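Local coordinates for chorismate mutase and shikimate 5-dehydrogenase fusion protein (Clostridium acetobutylicum, PDB 3FBT) that probably catalyses the reversible NADPH-linked reduction of 3-dehydroshikimate to shikimate in chorismate biosynthesis, through the shikimate dehydrogenase part of a fusion with chorismate mutase, at residues N122-V127 and D148-T153; V126-G131 and D180-C185; S209-I214 and K232-L237. All coordinates share one frame; numbering follows the deposited sequence.

All three contacts pair neighbouring strands of the parallel sheet in the nucleotide-binding half of the chain. From the N terminus, strand 124-128 comes first. Interaction 1 closes the loop through helix 134-143 to strand 148-153. Interaction 2 starts from the same strand and closes a longer loop to 180-185, and 148-153 lies within that loop. In the sheet, strand 124-128 lies between 148-153 and 181-184. Interaction 3 follows in series and joins 209-214 to 232-237 across helix 221-228. Strands 181-184 and 209-212 are neighbours, and Asn-184 bonds to Asp-212, which connects interactions 2 and 3. A sulfate ion touches interactions 1 and 2.

Interaction 1: residues N122-V127 and D148-T153; sequences NNICVV and DIYVVT. With SO4 (sulfate ion), chain E.
Val-126 meets two side chains of the neighbouring strand, one with each methyl. CG1 lies 3.6 Å from CG2 of Val-152. CG2 lies 3.9 Å from CB of Tyr-150 and also nears CD2 of its ring. Both pairs cross at a slant. Tyr-150 has CG anti to its carbonyl carbon (chi1 -71°), which swings the ring back along the strand toward Ile-124. CG2 of Ile-124 comes to the ring edge, 4.3 Å from CE2. Leu-174 and Ile-169 add to this face. Cys-125, Val-127, Ile-149 and Val-151 point to the other face, where helix 134-143 covers Val-127, Ile-149 and Val-151. Across the pair, Cys-125 and Ile-149 touch only loosely there, CB to CG1 at 4.4 Å.

The backbones hold the register. Cys-125 N bonds to Asp-148 O at 2.6 Å, and Tyr-150 N to Cys-125 O at 2.7 Å. Tyr-150 O takes Val-127 N, and Val-127 O takes Val-152 N. The carboxylate of Asp-148 turns away and forms a salt bridge with Lys-167. Past the paired residues, Thr-153 OG1 bonds to sulfate O4 at 2.7 Å. Arg-154 and Ser-130 also hold this ion. The two strands run parallel, 17° apart, and helix 134-143 connects them. This is the first beta-alpha-beta unit of a Rossmann-type NADP-binding domain.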
loop_
_atom_site.group_PDB
_atom_site.type_symbol
_atom_site.label_atom_id
_atom_site.label_comp_id
_atom_site.label_asym_id
_atom_site.label_seq_id
_atom_site.Cartn_x
_atom_site.Cartn_y
_atom_site.Cartn_z
ATOM N N ASN A 122 21.106 19.506 34.181
ATOM C CA ASN A 122 22.254 19.661 35.073
ATOM C C ASN A 122 23.313 18.572 35.068
ATOM O O ASN A 122 24.243 18.600 35.909
ATOM C CB ASN A 122 21.766 19.779 36.492
ATOM C CG ASN A 122 22.009 21.109 37.035
ATOM O OD1 ASN A 122 21.152 21.989 36.949
ATOM N ND2 ASN A 122 23.213 21.309 37.584
ATOM N N ASN A 123 23.202 17.611 34.155
ATOM C CA ASN A 123 24.260 16.634 34.049
ATOM C C ASN A 123 25.216 16.970 32.880
ATOM O O ASN A 123 24.897 17.780 32.008
ATOM C CB ASN A 123 23.670 15.249 33.853
ATOM C CG ASN A 123 22.861 14.770 35.039
ATOM O OD1 ASN A 123 23.181 13.734 35.614
ATOM N ND2 ASN A 123 21.794 15.492 35.390
ATOM N N ILE A 124 26.381 16.337 32.908
ATOM C CA ILE A 124 27.425 16.427 31.869
ATOM C C ILE A 124 27.147 15.326 30.843
ATOM O O ILE A 124 27.206 14.096 31.161
ATOM C CB ILE A 124 28.853 16.268 32.421
ATOM C CG1 ILE A 124 29.204 17.452 33.346
ATOM C CG2 ILE A 124 29.887 16.111 31.201
ATOM C CD1 ILE A 124 30.478 17.224 34.254
ATOM N N CYS A 125 26.783 15.755 29.639
ATOM C CA CYS A 125 26.336 14.760 28.662
ATOM C C CYS A 125 27.268 14.634 27.469
ATOM O O CYS A 125 27.595 15.654 26.832
ATOM C CB CYS A 125 24.974 15.154 28.155
ATOM S SG CYS A 125 23.731 15.181 29.497
ATOM N N VAL A 126 27.644 13.391 27.187
ATOM C CA VAL A 126 28.562 13.100 26.122
ATOM C C VAL A 126 27.961 12.278 24.991
ATOM O O VAL A 126 27.545 11.152 25.178
ATOM C CB VAL A 126 29.866 12.408 26.688
ATOM C CG1 VAL A 126 30.733 11.939 25.545
ATOM C CG2 VAL A 126 30.616 13.451 27.538
ATOM N N VAL A 127 27.953 12.829 23.805
ATOM C CA VAL A 127 27.424 12.091 22.646
ATOM C C VAL A 127 28.504 11.550 21.722
ATOM O O VAL A 127 29.386 12.308 21.242
ATOM C CB VAL A 127 26.470 12.998 21.804
ATOM C CG1 VAL A 127 25.822 12.202 20.643
ATOM C CG2 VAL A 127 25.448 13.654 22.650
ATOM N N ASP A 148 26.595 20.416 30.549
ATOM C CA ASP A 148 27.341 20.552 29.338
ATOM C C ASP A 148 27.172 19.353 28.409
ATOM O O ASP A 148 26.935 18.226 28.873
ATOM C CB ASP A 148 28.786 20.623 29.705
ATOM C CG ASP A 148 29.505 21.589 28.882
ATOM O OD1 ASP A 148 30.676 21.847 29.242
ATOM O OD2 ASP A 148 28.888 22.126 27.921
ATOM N N ILE A 149 27.367 19.608 27.111
ATOM C CA ILE A 149 27.142 18.622 26.049
ATOM C C ILE A 149 28.408 18.489 25.206
ATOM O O ILE A 149 28.827 19.427 24.593
ATOM C CB ILE A 149 25.975 19.036 25.151
ATOM C CG1 ILE A 149 24.661 18.919 25.932
ATOM C CG2 ILE A 149 25.894 18.114 23.921
ATOM C CD1 ILE A 149 23.522 19.843 25.403
ATOM N N TYR A 150 29.032 17.335 25.216
ATOM C CA TYR A 150 30.113 17.130 24.331
ATOM C C TYR A 150 29.630 16.292 23.155
ATOM O O TYR A 150 28.881 15.373 23.354
ATOM C CB TYR A 150 31.270 16.412 25.054
ATOM C CG TYR A 150 31.939 17.349 26.041
ATOM C CD1 TYR A 150 33.044 18.119 25.663
ATOM C CD2 TYR A 150 31.439 17.492 27.342
ATOM C CE1 TYR A 150 33.654 19.007 26.580
ATOM C CE2 TYR A 150 32.020 18.369 28.265
ATOM C CZ TYR A 150 33.128 19.114 27.891
ATOM O OH TYR A 150 33.684 19.976 28.808
ATOM N N VAL A 151 30.151 16.583 21.967
ATOM C CA VAL A 151 29.956 15.746 20.803
ATOM C C VAL A 151 31.286 15.212 20.403
ATOM O O VAL A 151 32.208 15.980 20.184
ATOM C CB VAL A 151 29.397 16.592 19.663
ATOM C CG1 VAL A 151 29.280 15.781 18.369
ATOM C CG2 VAL A 151 28.014 17.241 20.108
ATOM N N VAL A 152 31.424 13.897 20.335
ATOM C CA VAL A 152 32.722 13.333 20.083
ATOM C C VAL A 152 32.751 12.686 18.703
ATOM O O VAL A 152 31.921 11.861 18.406
ATOM C CB VAL A 152 33.085 12.235 21.095
ATOM C CG1 VAL A 152 34.582 11.892 20.978
ATOM C CG2 VAL A 152 32.665 12.646 22.558
ATOM N N THR A 153 33.745 13.051 17.890
ATOM C CA THR A 153 33.771 12.713 16.471
ATOM C C THR A 153 35.141 12.158 15.986
ATOM O O THR A 153 36.224 12.426 16.569
ATOM C CB THR A 153 33.432 14.015 15.635
ATOM O OG1 THR A 153 33.540 13.765 14.224
ATOM C CG2 THR A 153 34.403 15.096 15.960
HETATM S S SO4 E . 31.767 10.734 13.356
HETATM O O1 SO4 E . 32.850 10.204 14.232
HETATM O O2 SO4 E . 32.268 10.286 12.054
HETATM O O3 SO4 E . 30.469 10.073 13.586
HETATM O O4 SO4 E . 31.513 12.164 13.445
#

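Interaction 2: residues V126-G131 and D180-C185; sequences VVLGSG and DVIINC. With SO4 (sulfate ion), chain E.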
loop_
_atom_site.group_PDB
_atom_site.type_symbol
_atom_site.label_atom_id
_atom_site.label_comp_id
_atom_site.label_asym_id
_atom_site.label_seq_id
_atom_site.Cartn_x
_atom_site.Cartn_y
_atom_site.Cartn_z
ATOM N N VAL A 126 27.644 13.391 27.187
ATOM C CA VAL A 126 28.562 13.100 26.122
ATOM C C VAL A 126 27.961 12.278 24.991
ATOM O O VAL A 126 27.545 11.152 25.178
ATOM C CB VAL A 126 29.866 12.408 26.688
ATOM C CG1 VAL A 126 30.733 11.939 25.545
ATOM C CG2 VAL A 126 30.616 13.451 27.538
ATOM N N VAL A 127 27.953 12.829 23.805
ATOM C CA VAL A 127 27.424 12.091 22.646
ATOM C C VAL A 127 28.504 11.550 21.722
ATOM O O VAL A 127 29.386 12.308 21.242
ATOM C CB VAL A 127 26.470 12.998 21.804
ATOM C CG1 VAL A 127 25.822 12.202 20.643
ATOM C CG2 VAL A 127 25.448 13.654 22.650
ATOM N N LEU A 128 28.417 10.255 21.416
ATOM C CA LEU A 128 29.363 9.641 20.506
ATOM C C LEU A 128 28.844 9.558 19.081
ATOM O O LEU A 128 27.787 8.948 18.836
ATOM C CB LEU A 128 29.744 8.238 20.953
ATOM C CG LEU A 128 30.045 8.129 22.453
ATOM C CD1 LEU A 128 30.312 6.645 22.732
ATOM C CD2 LEU A 128 31.158 9.008 22.839
ATOM N N GLY A 129 29.599 10.143 18.151
ATOM C CA GLY A 129 29.197 10.306 16.747
ATOM C C GLY A 129 28.318 11.509 16.407
ATOM O O GLY A 129 27.598 12.060 17.237
ATOM N N SER A 130 28.350 11.899 15.140
ATOM C CA SER A 130 27.589 13.047 14.657
ATOM C C SER A 130 26.504 12.763 13.649
ATOM O O SER A 130 25.857 13.700 13.204
ATOM C CB SER A 130 28.549 14.012 13.990
ATOM O OG SER A 130 29.167 13.328 12.923
ATOM N N GLY A 131 26.345 11.511 13.232
ATOM C CA GLY A 131 25.232 11.093 12.386
ATOM C C GLY A 131 24.180 10.205 13.056
ATOM O O GLY A 131 23.994 10.191 14.285
ATOM N N ASP A 180 28.653 12.526 33.387
ATOM C CA ASP A 180 27.497 11.826 33.930
ATOM C C ASP A 180 26.893 10.817 32.956
ATOM O O ASP A 180 26.754 9.648 33.288
ATOM C CB ASP A 180 26.495 12.905 34.320
ATOM C CG ASP A 180 27.102 13.933 35.334
ATOM O OD1 ASP A 180 27.681 13.446 36.325
ATOM O OD2 ASP A 180 27.021 15.207 35.157
ATOM N N VAL A 181 26.539 11.274 31.748
ATOM C CA VAL A 181 25.811 10.460 30.771
ATOM C C VAL A 181 26.573 10.398 29.447
ATOM O O VAL A 181 26.957 11.438 28.920
ATOM C CB VAL A 181 24.408 11.083 30.518
ATOM C CG1 VAL A 181 23.691 10.367 29.429
ATOM C CG2 VAL A 181 23.551 11.093 31.843
ATOM N N ILE A 182 26.802 9.191 28.938
ATOM C CA ILE A 182 27.488 9.004 27.674
ATOM C C ILE A 182 26.602 8.154 26.742
ATOM O O ILE A 182 26.081 7.098 27.131
ATOM C CB ILE A 182 28.915 8.326 27.850
ATOM C CG1 ILE A 182 29.582 8.033 26.519
ATOM C CG2 ILE A 182 28.841 7.041 28.656
ATOM C CD1 ILE A 182 30.963 7.240 26.653
ATOM N N ILE A 183 26.443 8.649 25.516
ATOM C CA ILE A 183 25.428 8.150 24.572
ATOM C C ILE A 183 26.078 7.773 23.239
ATOM O O ILE A 183 26.701 8.617 22.597
ATOM C CB ILE A 183 24.381 9.249 24.319
ATOM C CG1 ILE A 183 23.769 9.708 25.648
ATOM C CG2 ILE A 183 23.279 8.757 23.310
ATOM C CD1 ILE A 183 23.314 11.126 25.614
ATOM N N ASN A 184 25.913 6.540 22.817
ATOM C CA ASN A 184 26.436 6.091 21.554
ATOM C C ASN A 184 25.452 6.366 20.438
ATOM O O ASN A 184 24.354 5.832 20.430
ATOM C CB ASN A 184 26.626 4.597 21.580
ATOM C CG ASN A 184 27.145 4.107 20.288
ATOM O OD1 ASN A 184 28.063 4.722 19.739
ATOM N ND2 ASN A 184 26.547 3.019 19.739
ATOM N N CYS A 185 25.838 7.208 19.499
ATOM C CA CYS A 185 25.036 7.449 18.316
ATOM C C CYS A 185 25.718 6.906 17.049
ATOM O O CYS A 185 25.250 7.157 15.943
ATOM C CB CYS A 185 24.822 8.962 18.192
ATOM S SG CYS A 185 23.547 9.533 19.302
HETATM S S SO4 E . 31.767 10.734 13.356
HETATM O O1 SO4 E . 32.850 10.204 14.232
HETATM O O2 SO4 E . 32.268 10.286 12.054
HETATM O O3 SO4 E . 30.469 10.073 13.586
HETATM O O4 SO4 E . 31.513 12.164 13.445
#
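Leu-128 packs against Ile-182 on one face of the sheet. Its CG is anti to its own carbonyl carbon (chi1 -45°), and this leans the branch over the neighbouring strand. CD1 then lies 4.0 Å from CD1 of Ile-182, while CG rests 3.4 Å from the backbone O of Ile-183. Ile-182 is extended through chi1 and chi2, so CG1 and CD1 stand out from the sheet beside Leu-128. The same CG1 also meets CG1 of Val-126. Asn-184 is on this face too. Its ND2 bonds to Asp-212 and its OD1 to Thr-186, so both ends of the amide are held.

On the other face, CG1 of Val-127 lies 3.8 Å from SG of Cys-185. Ile-183 brings CD1 near CG2 of Val-127, a looser contact. Leu-141 of helix 134-143 covers this pair, and Val-137 touches Cys-185.

Four backbone bonds join the segments. Val-126 N bonds to Val-181 O, and Ile-183 N to Val-126 O at 2.8 Å. Leu-128 N bonds to Ile-183 O. Leu-128 O accepts Cys-185 N at 2.7 Å as the strands end.

Gly-129 then turns the chain with a positive phi (84°). Ser-130 binds the sulfate twice: N to O3 at 3.2 Å and OG to O4 at 2.7 Å. With chi1 at 60°, its OG stands between its own N and carbonyl carbon, and OG and N reach the ion together.

The chemistry thus changes along the contact, from an apolar, backbone-paired core to a polar glycine-rich turn. Gly-129, Ser-130 and Gly-131 are predicted to bind NADP. The sulfate, probably from the crystallisation liquor, may mark where a phosphate group of the cofactor would bind.

Interaction 3: residues S209-I214 and K232-L237; sequences SAVDLI and KAVNGL
Lys-232 opens the second strand beside Ser-209. Its chain bends at chi3 (45°), and CE passes 3.7 Å from Ser-209 OG. NZ continues away to the backbone O atoms of Phe-116 and Arg-117. The carbonyl of Lys-232 receives Ala-210 N at 2.7 Å in an almost straight bond (179°).

Ala-233 pairs with Ala-210, and its CA-H points to Ala-210 O. Val-234 N bonds to the same oxygen at 2.9 Å. The Val-234 O atom accepts Asp-212 N. The side chain of Val-234 lies on the same face as Val-211, their CG2 atoms 4.4 Å apart. Met-112 of helix 105-115 covers both valines.

At Asn-235 the regular pairing ends. Its CB lies 3.4 Å from Ile-214 O. CG sits between the backbone N and the carbonyl carbon (chi1 69°), and OD1 accepts Leu-237 N at 3.1 Å in an Asx turn. ND2 bonds to Val-218 O. A second Asx turn lies across from it, where Asp-212 OD1 accepts Ile-214 N from above the carboxylate plane. OD2 of Asp-212 bonds to Thr-220 OG1.

Gly-236 N bonds to Ile-214 O at 2.9 Å, from above the carbonyl plane. One water donates to both Leu-213 O and Gly-236 O. Gly-236 is the N-cap residue of helix 237-252, which begins at Leu-237.

Leu-213 and Gly-236 are predicted to bind NADP. The two parallel strands, joined by helix 221-228, form a beta-alpha-beta unit at the edge of the Rossmann-type sheet, with the predicted cofactor residues at their C-terminal ends.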
loop_
_atom_site.group_PDB
_atom_site.type_symbol
_atom_site.label_atom_id
_atom_site.label_comp_id
_atom_site.label_asym_id
_atom_site.label_seq_id
_atom_site.Cartn_x
_atom_site.Cartn_y
_atom_site.Cartn_z
ATOM N N SER A 209 25.862 6.843 33.681
ATOM C CA SER A 209 24.889 6.171 32.787
ATOM C C SER A 209 25.408 5.979 31.339
ATOM O O SER A 209 25.962 6.902 30.753
ATOM C CB SER A 209 23.654 7.001 32.720
ATOM O OG SER A 209 22.977 6.880 33.920
ATOM N N ALA A 210 25.224 4.785 30.778
ATOM C CA ALA A 210 25.597 4.514 29.447
ATOM C C ALA A 210 24.293 4.293 28.691
ATOM O O ALA A 210 23.564 3.409 29.109
ATOM C CB ALA A 210 26.413 3.234 29.413
ATOM N N VAL A 211 24.017 5.053 27.609
ATOM C CA VAL A 211 22.841 4.865 26.709
ATOM C C VAL A 211 23.337 4.493 25.273
ATOM O O VAL A 211 24.018 5.295 24.626
ATOM C CB VAL A 211 21.945 6.171 26.598
ATOM C CG1 VAL A 211 20.584 5.945 25.751
ATOM C CG2 VAL A 211 21.581 6.747 27.957
ATOM N N ASP A 212 23.031 3.304 24.785
ATOM C CA ASP A 212 23.282 2.972 23.382
ATOM C C ASP A 212 21.975 3.025 22.574
ATOM O O ASP A 212 20.980 2.450 22.967
ATOM C CB ASP A 212 23.848 1.574 23.251
ATOM C CG ASP A 212 24.649 1.401 21.960
ATOM O OD1 ASP A 212 24.350 2.130 20.995
ATOM O OD2 ASP A 212 25.625 0.577 21.927
ATOM N N LEU A 213 21.960 3.702 21.441
ATOM C CA LEU A 213 20.732 3.726 20.619
ATOM C C LEU A 213 20.575 2.449 19.799
ATOM O O LEU A 213 19.527 2.212 19.213
ATOM C CB LEU A 213 20.679 4.927 19.677
ATOM C CG LEU A 213 20.089 6.250 20.073
ATOM C CD1 LEU A 213 20.771 6.772 21.342
ATOM C CD2 LEU A 213 20.393 7.089 18.897
ATOM N N ILE A 214 21.620 1.638 19.743
ATOM C CA ILE A 214 21.527 0.276 19.265
ATOM C C ILE A 214 20.698 -0.628 20.190
ATOM O O ILE A 214 20.855 -0.577 21.436
ATOM C CB ILE A 214 22.923 -0.289 19.202
ATOM C CG1 ILE A 214 23.755 0.589 18.230
ATOM C CG2 ILE A 214 22.871 -1.844 18.859
ATOM C CD1 ILE A 214 25.283 0.350 18.324
ATOM N N LYS A 232 24.875 2.350 35.029
ATOM C CA LYS A 232 23.549 2.012 34.489
ATOM C C LYS A 232 23.587 1.933 32.963
ATOM O O LYS A 232 24.091 2.851 32.270
ATOM C CB LYS A 232 22.491 3.026 34.896
ATOM C CG LYS A 232 21.168 2.735 34.151
ATOM C CD LYS A 232 19.962 3.344 34.784
ATOM C CE LYS A 232 20.214 4.777 35.182
ATOM N NZ LYS A 232 19.067 5.250 36.047
ATOM N N ALA A 233 23.052 0.838 32.433
ATOM C CA ALA A 233 23.150 0.559 31.028
ATOM C C ALA A 233 21.750 0.550 30.414
ATOM O O ALA A 233 20.863 -0.124 30.945
ATOM C CB ALA A 233 23.847 -0.803 30.816
ATOM N N VAL A 234 21.553 1.281 29.308
ATOM C CA VAL A 234 20.268 1.295 28.564
ATOM C C VAL A 234 20.501 1.083 27.051
ATOM O O VAL A 234 21.246 1.877 26.441
ATOM C CB VAL A 234 19.622 2.653 28.676
ATOM C CG1 VAL A 234 18.127 2.568 28.380
ATOM C CG2 VAL A 234 19.876 3.243 30.064
ATOM N N ASN A 235 19.901 0.042 26.447
ATOM C CA ASN A 235 19.939 -0.124 24.956
ATOM C C ASN A 235 18.751 0.598 24.280
ATOM O O ASN A 235 17.955 1.161 24.963
ATOM C CB ASN A 235 19.965 -1.568 24.529
ATOM C CG ASN A 235 18.641 -2.290 24.809
ATOM O OD1 ASN A 235 17.570 -1.684 24.795
ATOM N ND2 ASN A 235 18.724 -3.582 25.106
ATOM N N GLY A 236 18.633 0.616 22.945
ATOM C CA GLY A 236 17.688 1.559 22.362
ATOM C C GLY A 236 16.318 1.008 22.050
ATOM O O GLY A 236 15.608 1.608 21.263
ATOM N N LEU A 237 15.958 -0.135 22.622
ATOM C CA LEU A 237 14.672 -0.771 22.312
ATOM C C LEU A 237 13.450 0.069 22.673
ATOM O O LEU A 237 12.526 0.238 21.856
ATOM C CB LEU A 237 14.589 -2.159 22.906
ATOM C CG LEU A 237 13.424 -3.041 22.505
ATOM C CD1 LEU A 237 13.204 -3.034 20.947
ATOM C CD2 LEU A 237 13.787 -4.441 23.020
HETATM O O HOH W 1 16.823 2.943 19.029
#